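Local atomic coordinates of oxidoreductase, NAD-binding/iron-sulfur cluster-binding protein (Nitratireductor pacificus pht-3B, PDB entry 6ZXU), a protein that acts as a catabolic reductive dehalogenase, an oxidoreductase that carries cobalamin and two [4Fe-4S] clusters. Residues P299-V304 with G564-K569; I485-I490 with D503-P508; L495-R500 with I531-Q536; K559-G564 with A709-A714. All blocks are in the same frame, centred on the assembly; numbering follows the deposited sequence.

Interaction 1: P299-V304 with G564-K569; sequences PTTLVV and GYEIWK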
loop_
_atom_site.group_PDB
_atom_site.type_symbol
_atom_site.label_atom_id
_atom_site.label_comp_id
_atom_site.label_asym_id
_atom_site.label_seq_id
_atom_site.Cartn_x
_atom_site.Cartn_y
_atom_site.Cartn_z
ATOM N N PRO A 299 -3.143 5.744 -24.571
ATOM C CA PRO A 299 -2.077 4.944 -23.992
ATOM C C PRO A 299 -1.073 4.435 -25.018
ATOM O O PRO A 299 -1.349 4.446 -26.204
ATOM C CB PRO A 299 -2.793 3.798 -23.406
ATOM C CG PRO A 299 -4.206 4.215 -23.317
ATOM C CD PRO A 299 -4.458 5.105 -24.451
ATOM N N THR A 300 0.083 3.989 -24.533
ATOM C CA THR A 300 1.166 3.497 -25.395
ATOM C C THR A 300 0.842 2.106 -25.980
ATOM O O THR A 300 1.606 1.568 -26.740
ATOM C CB THR A 300 2.497 3.431 -24.645
ATOM O OG1 THR A 300 2.349 2.547 -23.493
ATOM C CG2 THR A 300 2.921 4.839 -24.152
ATOM N N THR A 301 -0.252 1.514 -25.549
ATOM C CA THR A 301 -0.656 0.227 -26.024
ATOM C C THR A 301 -2.070 0.375 -26.563
ATOM O O THR A 301 -2.832 1.227 -26.057
ATOM C CB THR A 301 -0.626 -0.845 -24.878
ATOM O OG1 THR A 301 -1.246 -0.344 -23.655
ATOM C CG2 THR A 301 0.770 -1.244 -24.573
ATOM N N LEU A 302 -2.435 -0.455 -27.517
ATOM C CA LEU A 302 -3.748 -0.328 -28.161
ATOM C C LEU A 302 -4.942 -0.627 -27.260
ATOM O O LEU A 302 -4.962 -1.616 -26.558
ATOM C CB LEU A 302 -3.790 -1.254 -29.355
ATOM C CG LEU A 302 -4.948 -1.166 -30.327
ATOM C CD1 LEU A 302 -5.083 0.220 -30.938
ATOM C CD2 LEU A 302 -4.677 -2.224 -31.392
ATOM N N VAL A 303 -5.899 0.288 -27.203
ATOM C CA VAL A 303 -7.172 0.101 -26.486
ATOM C C VAL A 303 -8.298 0.330 -27.531
ATOM O O VAL A 303 -8.407 1.414 -28.148
ATOM C CB VAL A 303 -7.313 1.096 -25.319
ATOM C CG1 VAL A 303 -8.650 0.947 -24.596
ATOM C CG2 VAL A 303 -6.156 0.916 -24.349
ATOM N N VAL A 304 -9.082 -0.696 -27.760
ATOM C CA VAL A 304 -10.214 -0.606 -28.741
ATOM C C VAL A 304 -11.497 -0.696 -27.925
ATOM O O VAL A 304 -12.030 -1.777 -27.708
ATOM C CB VAL A 304 -10.113 -1.754 -29.761
ATOM C CG1 VAL A 304 -11.189 -1.563 -30.859
ATOM C CG2 VAL A 304 -8.706 -1.815 -30.372
ATOM N N GLY A 564 -10.198 -6.904 -26.618
ATOM C CA GLY A 564 -10.156 -5.560 -27.137
ATOM C C GLY A 564 -8.986 -4.677 -26.846
ATOM O O GLY A 564 -8.989 -3.521 -27.201
ATOM N N TYR A 565 -7.975 -5.161 -26.110
ATOM C CA TYR A 565 -6.797 -4.362 -25.811
ATOM C C TYR A 565 -5.529 -5.187 -25.899
ATOM O O TYR A 565 -5.527 -6.351 -25.718
ATOM C CB TYR A 565 -6.908 -3.636 -24.444
ATOM C CG TYR A 565 -7.276 -4.566 -23.297
ATOM C CD1 TYR A 565 -8.591 -4.811 -22.963
ATOM C CD2 TYR A 565 -6.326 -5.162 -22.591
ATOM C CE1 TYR A 565 -8.930 -5.692 -21.974
ATOM C CE2 TYR A 565 -6.620 -6.006 -21.573
ATOM C CZ TYR A 565 -7.913 -6.262 -21.244
ATOM O OH TYR A 565 -8.208 -7.114 -20.229
ATOM N N GLU A 566 -4.429 -4.487 -26.112
ATOM C CA GLU A 566 -3.106 -5.044 -26.252
ATOM C C GLU A 566 -2.483 -5.188 -24.825
ATOM O O GLU A 566 -2.474 -4.240 -24.017
ATOM C CB GLU A 566 -2.245 -4.076 -27.074
ATOM C CG GLU A 566 -0.777 -4.437 -27.213
ATOM C CD GLU A 566 0.045 -3.385 -28.003
ATOM O OE1 GLU A 566 -0.432 -2.221 -28.267
ATOM O OE2 GLU A 566 1.225 -3.724 -28.288
ATOM N N ILE A 567 -1.905 -6.346 -24.561
ATOM C CA ILE A 567 -1.401 -6.659 -23.243
ATOM C C ILE A 567 -0.416 -7.827 -23.348
ATOM O O ILE A 567 -0.452 -8.596 -24.293
ATOM C CB ILE A 567 -2.615 -6.992 -22.330
ATOM C CG1 ILE A 567 -2.202 -6.815 -20.866
ATOM C CG2 ILE A 567 -3.223 -8.337 -22.658
ATOM C CD1 ILE A 567 -3.321 -6.609 -19.919
ATOM N N TRP A 568 0.475 -7.940 -22.361
ATOM C CA TRP A 568 1.220 -9.179 -22.123
ATOM C C TRP A 568 0.353 -10.035 -21.179
ATOM O O TRP A 568 0.241 -9.710 -20.004
ATOM C CB TRP A 568 2.564 -8.916 -21.424
ATOM C CG TRP A 568 3.731 -8.542 -22.351
ATOM C CD1 TRP A 568 4.399 -9.385 -23.180
ATOM C CD2 TRP A 568 4.332 -7.271 -22.501
ATOM N NE1 TRP A 568 5.357 -8.718 -23.862
ATOM C CE2 TRP A 568 5.337 -7.398 -23.471
ATOM C CE3 TRP A 568 4.071 -6.019 -21.973
ATOM C CZ2 TRP A 568 6.161 -6.333 -23.860
ATOM C CZ3 TRP A 568 4.881 -4.979 -22.331
ATOM C CH2 TRP A 568 5.892 -5.122 -23.310
ATOM N N LYS A 569 -0.294 -11.059 -21.659
ATOM C CA LYS A 569 -1.233 -11.786 -20.807
ATOM C C LYS A 569 -0.505 -12.880 -20.068
ATOM O O LYS A 569 0.087 -13.790 -20.663
ATOM C CB LYS A 569 -2.451 -12.354 -21.603
ATOM C CG LYS A 569 -3.596 -12.753 -20.659
ATOM C CD LYS A 569 -4.272 -11.476 -20.164
ATOM C CE LYS A 569 -4.923 -11.658 -18.869
ATOM N NZ LYS A 569 -5.439 -10.355 -18.391
HETATM O O HOH W 1 2.343 -0.807 -28.036
HETATM O O HOH W 2 -3.507 -1.701 -23.760
#

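Interaction 2: I485-I490 with D503-P508; sequences IHNPAI and DTLLNP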
loop_
_atom_site.group_PDB
_atom_site.type_symbol
_atom_site.label_atom_id
_atom_site.label_comp_id
_atom_site.label_asym_id
_atom_site.label_seq_id
_atom_site.Cartn_x
_atom_site.Cartn_y
_atom_site.Cartn_z
ATOM N N ILE A 485 -12.759 -2.562 -12.322
ATOM C CA ILE A 485 -11.434 -3.125 -12.518
ATOM C C ILE A 485 -10.419 -2.003 -12.459
ATOM O O ILE A 485 -10.498 -1.028 -13.233
ATOM C CB ILE A 485 -11.368 -3.860 -13.818
ATOM C CG1 ILE A 485 -12.541 -4.836 -13.867
ATOM C CG2 ILE A 485 -10.017 -4.536 -13.977
ATOM C CD1 ILE A 485 -12.893 -5.253 -15.281
ATOM N N HIS A 486 -9.441 -2.097 -11.571
ATOM C CA HIS A 486 -8.555 -0.983 -11.343
ATOM C C HIS A 486 -7.609 -0.742 -12.488
ATOM O O HIS A 486 -7.312 0.396 -12.791
ATOM C CB HIS A 486 -7.723 -1.156 -10.084
ATOM C CG HIS A 486 -8.530 -1.138 -8.821
ATOM N ND1 HIS A 486 -7.997 -0.755 -7.619
ATOM C CD2 HIS A 486 -9.810 -1.445 -8.577
ATOM C CE1 HIS A 486 -8.921 -0.845 -6.673
ATOM N NE2 HIS A 486 -10.015 -1.310 -7.219
ATOM N N ASN A 487 -7.133 -1.788 -13.119
ATOM C CA ASN A 487 -6.086 -1.611 -14.123
ATOM C C ASN A 487 -6.325 -0.535 -15.152
ATOM O O ASN A 487 -5.437 0.296 -15.383
ATOM C CB ASN A 487 -5.790 -2.937 -14.808
ATOM C CG ASN A 487 -5.343 -3.974 -13.794
ATOM O OD1 ASN A 487 -6.063 -4.251 -12.837
ATOM N ND2 ASN A 487 -4.230 -4.558 -14.031
ATOM N N PRO A 488 -7.475 -0.566 -15.864
ATOM C CA PRO A 488 -7.630 0.439 -16.936
ATOM C C PRO A 488 -7.725 1.859 -16.399
ATOM O O PRO A 488 -7.282 2.784 -17.054
ATOM C CB PRO A 488 -8.929 0.007 -17.580
ATOM C CG PRO A 488 -9.625 -0.826 -16.659
ATOM C CD PRO A 488 -8.584 -1.524 -15.847
ATOM N N ALA A 489 -8.227 2.016 -15.166
ATOM C CA ALA A 489 -8.178 3.308 -14.502
ATOM C C ALA A 489 -6.774 3.760 -14.156
ATOM O O ALA A 489 -6.430 4.922 -14.367
ATOM C CB ALA A 489 -9.066 3.282 -13.291
ATOM N N ILE A 490 -5.923 2.869 -13.692
ATOM C CA ILE A 490 -4.500 3.192 -13.469
ATOM C C ILE A 490 -3.874 3.661 -14.802
ATOM O O ILE A 490 -3.146 4.647 -14.832
ATOM C CB ILE A 490 -3.701 2.009 -12.899
ATOM C CG1 ILE A 490 -4.266 1.613 -11.533
ATOM C CG2 ILE A 490 -2.245 2.348 -12.760
ATOM C CD1 ILE A 490 -3.812 0.210 -11.145
ATOM N N ASP A 503 -0.891 -8.389 -15.380
ATOM C CA ASP A 503 -2.043 -7.815 -14.709
ATOM C C ASP A 503 -1.622 -6.789 -13.691
ATOM O O ASP A 503 -2.400 -6.446 -12.790
ATOM C CB ASP A 503 -2.925 -8.953 -14.016
ATOM C CG ASP A 503 -3.893 -9.727 -15.082
ATOM O OD1 ASP A 503 -3.667 -9.621 -16.364
ATOM O OD2 ASP A 503 -4.935 -10.357 -14.619
ATOM N N THR A 504 -0.409 -6.242 -13.855
ATOM C CA THR A 504 0.144 -5.196 -13.006
ATOM C C THR A 504 0.697 -4.106 -13.943
ATOM O O THR A 504 1.371 -4.403 -14.934
ATOM C CB THR A 504 1.319 -5.747 -12.130
ATOM O OG1 THR A 504 0.895 -6.760 -11.287
ATOM C CG2 THR A 504 1.915 -4.691 -11.249
ATOM N N LEU A 505 0.384 -2.848 -13.638
ATOM C CA LEU A 505 0.938 -1.703 -14.329
ATOM C C LEU A 505 2.129 -1.126 -13.569
ATOM O O LEU A 505 2.197 -1.195 -12.346
ATOM C CB LEU A 505 -0.093 -0.584 -14.519
ATOM C CG LEU A 505 -1.050 -0.955 -15.717
ATOM C CD1 LEU A 505 -2.137 -1.842 -15.138
ATOM C CD2 LEU A 505 -1.592 0.227 -16.368
ATOM N N LEU A 506 3.079 -0.570 -14.301
ATOM C CA LEU A 506 4.335 -0.176 -13.773
ATOM C C LEU A 506 4.493 1.360 -13.837
ATOM O O LEU A 506 4.278 1.993 -14.844
ATOM C CB LEU A 506 5.446 -0.906 -14.536
ATOM C CG LEU A 506 6.882 -0.904 -14.037
ATOM C CD1 LEU A 506 7.567 -2.107 -14.540
ATOM C CD2 LEU A 506 7.665 0.357 -14.424
ATOM N N ASN A 507 4.870 1.938 -12.706
ATOM C CA ASN A 507 5.038 3.369 -12.491
ATOM C C ASN A 507 6.518 3.723 -12.629
ATOM O O ASN A 507 7.386 2.952 -12.239
ATOM C CB ASN A 507 4.530 3.739 -11.059
ATOM C CG ASN A 507 4.785 5.152 -10.684
ATOM O OD1 ASN A 507 5.827 5.524 -10.208
ATOM N ND2 ASN A 507 3.795 6.004 -10.949
ATOM N N PRO A 508 6.856 4.891 -13.224
ATOM C CA PRO A 508 8.262 5.150 -13.474
ATOM C C PRO A 508 9.108 5.433 -12.215
ATOM O O PRO A 508 10.342 5.402 -12.278
ATOM C CB PRO A 508 8.223 6.330 -14.437
ATOM C CG PRO A 508 6.904 6.950 -14.214
ATOM C CD PRO A 508 5.967 5.846 -13.870
#

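Interaction 3: L495-R500 with I531-Q536; sequences LGEVSR and IDFGLQ. With SF4 (iron/sulfur cluster), chain D.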
loop_
_atom_site.group_PDB
_atom_site.type_symbol
_atom_site.label_atom_id
_atom_site.label_comp_id
_atom_site.label_asym_id
_atom_site.label_seq_id
_atom_site.Cartn_x
_atom_site.Cartn_y
_atom_site.Cartn_z
ATOM N N LEU A 495 -0.925 6.771 -14.348
ATOM C CA LEU A 495 -0.073 6.344 -13.183
ATOM C C LEU A 495 0.819 5.177 -13.496
ATOM O O LEU A 495 1.737 4.930 -12.739
ATOM C CB LEU A 495 -0.928 6.070 -11.956
ATOM C CG LEU A 495 -1.709 7.247 -11.397
ATOM C CD1 LEU A 495 -2.587 6.790 -10.298
ATOM C CD2 LEU A 495 -0.856 8.384 -10.989
ATOM N N GLY A 496 0.653 4.546 -14.670
ATOM C CA GLY A 496 1.503 3.460 -15.077
ATOM C C GLY A 496 1.338 3.139 -16.529
ATOM O O GLY A 496 0.444 3.587 -17.160
ATOM N N GLU A 497 2.283 2.368 -17.050
ATOM C CA GLU A 497 2.181 1.730 -18.374
ATOM C C GLU A 497 2.027 0.214 -18.203
ATOM O O GLU A 497 2.425 -0.389 -17.198
ATOM C CB GLU A 497 3.460 1.952 -19.202
ATOM C CG GLU A 497 3.584 3.253 -19.960
ATOM C CD GLU A 497 4.726 3.214 -20.988
ATOM O OE1 GLU A 497 4.635 2.443 -21.981
ATOM O OE2 GLU A 497 5.714 3.953 -20.882
ATOM N N VAL A 498 1.368 -0.381 -19.170
ATOM C CA VAL A 498 1.335 -1.834 -19.369
ATOM C C VAL A 498 2.747 -2.419 -19.321
ATOM O O VAL A 498 3.653 -1.973 -20.045
ATOM C CB VAL A 498 0.668 -2.154 -20.726
ATOM C CG1 VAL A 498 0.896 -3.583 -21.181
ATOM C CG2 VAL A 498 -0.847 -1.899 -20.587
ATOM N N SER A 499 2.931 -3.469 -18.488
ATOM C CA SER A 499 4.208 -4.113 -18.289
ATOM C C SER A 499 4.112 -5.618 -18.626
ATOM O O SER A 499 3.040 -6.192 -18.716
ATOM C CB SER A 499 4.736 -3.933 -16.883
ATOM O OG SER A 499 4.102 -4.833 -15.994
ATOM N N ARG A 500 5.286 -6.232 -18.753
ATOM C CA ARG A 500 5.319 -7.684 -19.017
ATOM C C ARG A 500 4.685 -8.482 -17.894
ATOM O O ARG A 500 4.060 -9.510 -18.117
ATOM C CB ARG A 500 6.752 -8.114 -19.311
ATOM C CG ARG A 500 6.903 -9.644 -19.511
ATOM C CD ARG A 500 8.339 -10.090 -19.857
ATOM N NE ARG A 500 8.794 -9.493 -21.068
ATOM C CZ ARG A 500 8.455 -9.833 -22.301
ATOM N NH1 ARG A 500 7.686 -10.918 -22.499
ATOM N NH2 ARG A 500 8.962 -9.175 -23.297
ATOM N N ILE A 531 0.532 8.132 -19.728
ATOM C CA ILE A 531 1.967 8.499 -19.707
ATOM C C ILE A 531 2.745 7.576 -20.655
ATOM O O ILE A 531 2.293 6.481 -20.992
ATOM C CB ILE A 531 2.600 8.457 -18.296
ATOM C CG1 ILE A 531 2.408 7.101 -17.716
ATOM C CG2 ILE A 531 2.050 9.608 -17.447
ATOM C CD1 ILE A 531 3.075 6.900 -16.368
ATOM N N ASP A 532 3.872 8.088 -21.145
ATOM C CA ASP A 532 4.787 7.330 -22.000
ATOM C C ASP A 532 6.216 7.522 -21.485
ATOM O O ASP A 532 6.780 8.599 -21.655
ATOM C CB ASP A 532 4.679 7.761 -23.419
ATOM C CG ASP A 532 5.679 6.996 -24.349
ATOM O OD1 ASP A 532 6.384 6.007 -23.974
ATOM O OD2 ASP A 532 5.790 7.369 -25.513
ATOM N N PHE A 533 6.780 6.504 -20.818
ATOM C CA PHE A 533 8.095 6.609 -20.343
ATOM C C PHE A 533 9.024 5.527 -20.950
ATOM O O PHE A 533 10.088 5.195 -20.382
ATOM C CB PHE A 533 8.193 6.640 -18.829
ATOM C CG PHE A 533 7.671 5.396 -18.125
ATOM C CD1 PHE A 533 6.318 5.248 -17.862
ATOM C CD2 PHE A 533 8.535 4.480 -17.575
ATOM C CE1 PHE A 533 5.814 4.164 -17.175
ATOM C CE2 PHE A 533 8.038 3.369 -16.884
ATOM C CZ PHE A 533 6.684 3.190 -16.680
ATOM N N GLY A 534 8.662 5.054 -22.107
ATOM C CA GLY A 534 9.510 4.139 -22.810
ATOM C C GLY A 534 9.371 2.674 -22.368
ATOM O O GLY A 534 10.161 1.875 -22.770
ATOM N N LEU A 535 8.371 2.324 -21.556
ATOM C CA LEU A 535 8.318 0.978 -20.958
ATOM C C LEU A 535 8.105 -0.088 -21.992
ATOM O O LEU A 535 8.597 -1.195 -21.814
ATOM C CB LEU A 535 7.299 0.867 -19.841
ATOM C CG LEU A 535 7.358 -0.411 -19.029
ATOM C CD1 LEU A 535 8.655 -0.486 -18.190
ATOM C CD2 LEU A 535 6.167 -0.527 -18.149
ATOM N N GLN A 536 7.366 0.176 -23.047
ATOM C CA GLN A 536 7.113 -0.911 -24.064
ATOM C C GLN A 536 8.411 -1.398 -24.623
ATOM O O GLN A 536 8.717 -2.593 -24.596
ATOM C CB GLN A 536 6.153 -0.476 -25.176
ATOM C CG GLN A 536 4.808 0.009 -24.700
ATOM C CD GLN A 536 4.203 -0.920 -23.703
ATOM O OE1 GLN A 536 3.884 -2.083 -24.024
ATOM N NE2 GLN A 536 4.026 -0.446 -22.442
HETATM FE FE1 SF4 D . 9.211 -7.650 -16.269
HETATM FE FE2 SF4 D . 11.661 -6.443 -16.906
HETATM FE FE3 SF4 D . 10.040 -5.277 -15.082
HETATM FE FE4 SF4 D . 9.236 -5.271 -17.689
HETATM S S1 SF4 D . 11.081 -4.318 -16.754
HETATM S S2 SF4 D . 8.010 -5.782 -15.950
HETATM S S3 SF4 D . 10.063 -7.285 -18.250
HETATM S S4 SF4 D . 11.044 -7.291 -15.016
HETATM O O HOH W 3 -0.752 5.730 -18.625
HETATM O O HOH W 4 6.268 3.339 -24.013
#

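Interaction 4: K559-G564 with A709-A714; sequences KVMFNG and AAETPA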
loop_
_atom_site.group_PDB
_atom_site.type_symbol
_atom_site.label_atom_id
_atom_site.label_comp_id
_atom_site.label_asym_id
_atom_site.label_seq_id
_atom_site.Cartn_x
_atom_site.Cartn_y
_atom_site.Cartn_z
ATOM N N LYS A 559 3.372 -9.209 -26.914
ATOM C CA LYS A 559 2.048 -8.786 -26.537
ATOM C C LYS A 559 1.016 -9.404 -27.500
ATOM O O LYS A 559 1.306 -9.684 -28.656
ATOM C CB LYS A 559 1.931 -7.283 -26.535
ATOM C CG LYS A 559 2.614 -6.623 -25.348
ATOM C CD LYS A 559 2.629 -5.103 -25.458
ATOM C CE LYS A 559 3.798 -4.676 -26.316
ATOM N NZ LYS A 559 3.758 -3.215 -26.530
ATOM N N VAL A 560 -0.189 -9.623 -27.003
ATOM C CA VAL A 560 -1.318 -10.144 -27.734
ATOM C C VAL A 560 -2.527 -9.209 -27.524
ATOM O O VAL A 560 -2.546 -8.350 -26.621
ATOM C CB VAL A 560 -1.716 -11.581 -27.299
ATOM C CG1 VAL A 560 -0.601 -12.563 -27.606
ATOM C CG2 VAL A 560 -2.068 -11.689 -25.818
ATOM N N MET A 561 -3.526 -9.389 -28.377
ATOM C CA MET A 561 -4.821 -8.752 -28.135
ATOM C C MET A 561 -5.619 -9.664 -27.213
ATOM O O MET A 561 -5.613 -10.887 -27.375
ATOM C CB MET A 561 -5.577 -8.561 -29.504
ATOM C CG MET A 561 -4.939 -7.578 -30.468
ATOM S SD MET A 561 -4.482 -5.993 -29.757
ATOM C CE MET A 561 -6.088 -5.304 -29.400
ATOM N N PHE A 562 -6.332 -9.048 -26.303
ATOM C CA PHE A 562 -7.130 -9.744 -25.304
ATOM C C PHE A 562 -8.306 -8.823 -25.011
ATOM O O PHE A 562 -8.100 -7.734 -24.544
ATOM C CB PHE A 562 -6.253 -9.962 -24.010
ATOM C CG PHE A 562 -6.970 -10.590 -22.850
ATOM C CD1 PHE A 562 -7.624 -9.820 -21.877
ATOM C CD2 PHE A 562 -7.020 -11.959 -22.725
ATOM C CE1 PHE A 562 -8.324 -10.413 -20.887
ATOM C CE2 PHE A 562 -7.741 -12.556 -21.721
ATOM C CZ PHE A 562 -8.371 -11.768 -20.776
ATOM N N ASN A 563 -9.533 -9.285 -25.301
ATOM C CA ASN A 563 -10.773 -8.593 -24.973
ATOM C C ASN A 563 -10.678 -7.153 -25.376
ATOM O O ASN A 563 -11.065 -6.250 -24.624
ATOM C CB ASN A 563 -11.119 -8.707 -23.493
ATOM C CG ASN A 563 -12.531 -8.174 -23.156
ATOM O OD1 ASN A 563 -13.417 -8.139 -24.002
ATOM N ND2 ASN A 563 -12.725 -7.809 -21.952
ATOM N N GLY A 564 -10.198 -6.904 -26.618
ATOM C CA GLY A 564 -10.156 -5.560 -27.137
ATOM C C GLY A 564 -8.986 -4.677 -26.846
ATOM O O GLY A 564 -8.989 -3.521 -27.201
ATOM N N ALA A 709 -4.589 -18.595 -30.662
ATOM C CA ALA A 709 -5.390 -17.954 -31.697
ATOM C C ALA A 709 -5.467 -16.429 -31.534
ATOM O O ALA A 709 -6.049 -15.774 -32.357
ATOM C CB ALA A 709 -6.820 -18.509 -31.657
ATOM N N ALA A 710 -4.904 -15.871 -30.483
ATOM C CA ALA A 710 -4.995 -14.425 -30.232
ATOM C C ALA A 710 -4.428 -13.601 -31.397
ATOM O O ALA A 710 -3.387 -13.914 -31.939
ATOM C CB ALA A 710 -4.308 -14.050 -28.926
ATOM N N GLU A 711 -5.171 -12.562 -31.792
ATOM C CA GLU A 711 -4.725 -11.652 -32.840
ATOM C C GLU A 711 -3.470 -10.900 -32.349
ATOM O O GLU A 711 -3.362 -10.525 -31.172
ATOM C CB GLU A 711 -5.852 -10.681 -33.157
ATOM C CG GLU A 711 -5.600 -9.687 -34.292
ATOM C CD GLU A 711 -6.808 -8.691 -34.540
ATOM O OE1 GLU A 711 -7.100 -8.409 -35.731
ATOM O OE2 GLU A 711 -7.459 -8.194 -33.568
ATOM N N THR A 712 -2.512 -10.677 -33.236
ATOM C CA THR A 712 -1.353 -9.836 -32.867
ATOM C C THR A 712 -1.729 -8.361 -32.896
ATOM O O THR A 712 -2.647 -7.949 -33.611
ATOM C CB THR A 712 -0.136 -10.031 -33.776
ATOM O OG1 THR A 712 -0.425 -9.446 -35.024
ATOM C CG2 THR A 712 0.159 -11.496 -33.969
ATOM N N PRO A 713 -1.071 -7.541 -32.096
ATOM C CA PRO A 713 -1.373 -6.126 -32.112
ATOM C C PRO A 713 -1.109 -5.528 -33.478
ATOM O O PRO A 713 -1.825 -4.627 -33.862
ATOM C CB PRO A 713 -0.488 -5.529 -30.994
ATOM C CG PRO A 713 -0.263 -6.664 -30.048
ATOM C CD PRO A 713 -0.224 -7.902 -30.931
ATOM N N ALA A 714 -0.158 -6.042 -34.215
ATOM C CA ALA A 714 0.092 -5.541 -35.585
ATOM C C ALA A 714 -1.093 -5.810 -36.515
ATOM O O ALA A 714 -1.572 -4.936 -37.243
ATOM C CB ALA A 714 1.369 -6.176 -36.089
#

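Interaction 1: P299-V304 with G564-K569
Glu-566 turns its CG anti to the backbone N (chi1 174°) and stays extended beyond it, which carries the carboxylate across to the backbone of Thr-301 and Leu-302. There OE1 of Glu-566 takes the amide N of Leu-302 on its anti lone pair at 2.8 Å, in a nearly straight bond (168°). The carboxylate passes beside the Thr-301 side chain, whose CB lies 3.7 Å from OE1 of Glu-566. The backbone N of Glu-566 returns a bond to Leu-302 O (3.0 Å), so one glutamate both donates to and accepts from the same leucine. Further along, Val-304 N donates to Gly-564 O at 2.9 Å. The two segments run antiparallel, with a single beta bridge pairing Val-303 and Tyr-565. One water ties Thr-301 OG1, Leu-302 O and Glu-566 O together; it accepts from the threonine hydroxyl and donates to both carbonyls. Gly-564 has a positive phi that suits glycine, and a side chain here would also press on Val-304 O. The carboxylate of Glu-566 is buried yet doubly compensated, by salt bridges to Arg-717 and Lys-559. Tyr-565 leads its ring away from the 299-304 loop and bonds to cobalamin through its hydroxyl, while Lys-569, just past the strand, is salt-bridged to the cofactor; segment 564-569 thus lines part of the pocket. The 299-304 loop lies along strand 565-567, whose other neighbour is strand 560-562; helix 713-721 packs on Leu-302 and Val-304, and helix 535-540 meets Thr-300 and Thr-301 through Gln-536.

Interaction 2: I485-I490 with D503-P508
This is a buried helix-to-strand contact in the wall of the cobalamin pocket: the first turn of helix 486-492 meets the start of the short antiparallel pair 497-498/505-506 through Asn-487, Ile-490 and Leu-505. Both segments also bind the cofactor directly, through the backbone N of His-486 and of Leu-505 and the carboxylate of Asp-503, which is salt-bridged to Lys-569 as well. Asn-487 holds CG beside its backbone N (chi1 -59°), and from there its amide extends to the turn before the strand. Its ND2 donates to Asp-503 O at 2.9 Å. That oxygen lies in the asparagine's amide plane, but the bond is bent at the hydrogen (149°) and the donor stands above the carbonyl plane, not on a lone pair. ND2 of Asn-487 also passes 3.6 Å from CD1 of Leu-505, whose side chain lies across it. An alanine in place of Asn-487 has no ND2, and would probably leave Asp-503 O without this partner and CD1 of Leu-505 with a gap beside it. One turn on, the CG2 branch of Ile-490, anti to the backbone N, rests on Leu-505 CB at 4.0 Å.

Interaction 3: L495-R500 with I531-Q536
The contact belongs to the approach to a [4Fe-4S] cluster: an Asx turn, made by Asp-532 OD1 accepting from Gly-534 N, leads into helix 535-540, and Glu-497 of the short strand 497-498 reaches into that turn. CG of Glu-497 sits beside its backbone N (chi1 -83°), and the extended chain beyond carries the carboxylate there. OE2 of Glu-497 takes Phe-533 N at 2.8 Å on its anti side and, from the opposite face of the carboxylate plane, Leu-535 N at 3.2 Å. Because Leu-535 N belongs to the first turn of the helix, the negative group sits at its N-terminal end, which is likely to favour the charged carboxylate. The other oxygen, OE1, receives Gln-536 NE2 in an almost straight bond (172°) and a further hydrogen bond from Thr-300. A second N-H of that amide goes to Val-498 O, fixing the amide's rotation; its oxygen is bonded to Lys-559. OE2 of Glu-497 also lies over one face of the Phe-533 ring, 3.3 Å from CD1. Ser-499 and Arg-500 line the cluster: Arg-500 CB is 3.6 Å from S3 of the iron-sulfur cluster, and that sulfur lies at the edge of the guanidinium.

Interaction 4: K559-G564 with A709-A714
Met-561 and Pro-713 form the close-packed side of a contact between the beta hairpin 560-562/565-567 and the start of helix 713-721, while Glu-711 and Thr-712 lie toward solvent. At its centre is one backbone bond, from Met-561 N to Glu-711 O at 3.0 Å with an angle of 159° at the hydrogen. Around this bond Met-561 folds back: chi1 (-67°) sets CG of Met-561 beside the backbone N and, like CB, 3.4 Å from Glu-711 O, and the bends at chi2 and chi3 then turn SD and CE onward. The sulfur lies alongside the proline, with SD of Met-561 3.9 Å from CA of Pro-713. CG and CD of Pro-713 lie over the Lys-559 carbonyl, just before the strand. An alanine in place of Pro-713 lacks CG and CD and would probably open a gap over that carbonyl. On the looser side, the Glu-711 side chain comes near the methionine just with OE2, 4.0 Å from CG of Met-561, and its carboxylate is salt-bridged to Arg-719. Thr-712 points away from the strand and is the N-cap of the helix, its hydroxyl bonded to Ala-715 N. Lys-559 likewise sends its ammonium away from this contact, to Gln-536 and Glu-566. Val-560 points largely away too, yet its CB touches Ala-710 CB at 3.9 Å, an apolar contact beside the backbone bond. The proline's closest approach is made by CD of Pro-713, 3.3 Å from O of Lys-559.

How the interactions relate
Interactions 2 and 3 are buried, interaction 1 is partly buried and interaction 4 is at the surface. Interactions 1 and 4 share the hairpin of strands 560-562 and 565-567, and interactions 2 and 3 the pair 497-498 and 505-506. Chemistry follows place: interaction 3 is dominated by a buried carboxylate, interaction 2 by one amide bond and aliphatic packing, interaction 1 by backbone pairing plus a glutamate, and interaction 4 by a single backbone bond with apolar contacts. Polar links join them: Lys-569 with Asp-503 (interactions 1 and 2), Ser-499 with Thr-504 (2 and 3). Lys-559 of interaction 4 reaches both Glu-566 and Gln-536. Interactions 2 and 4 do not touch.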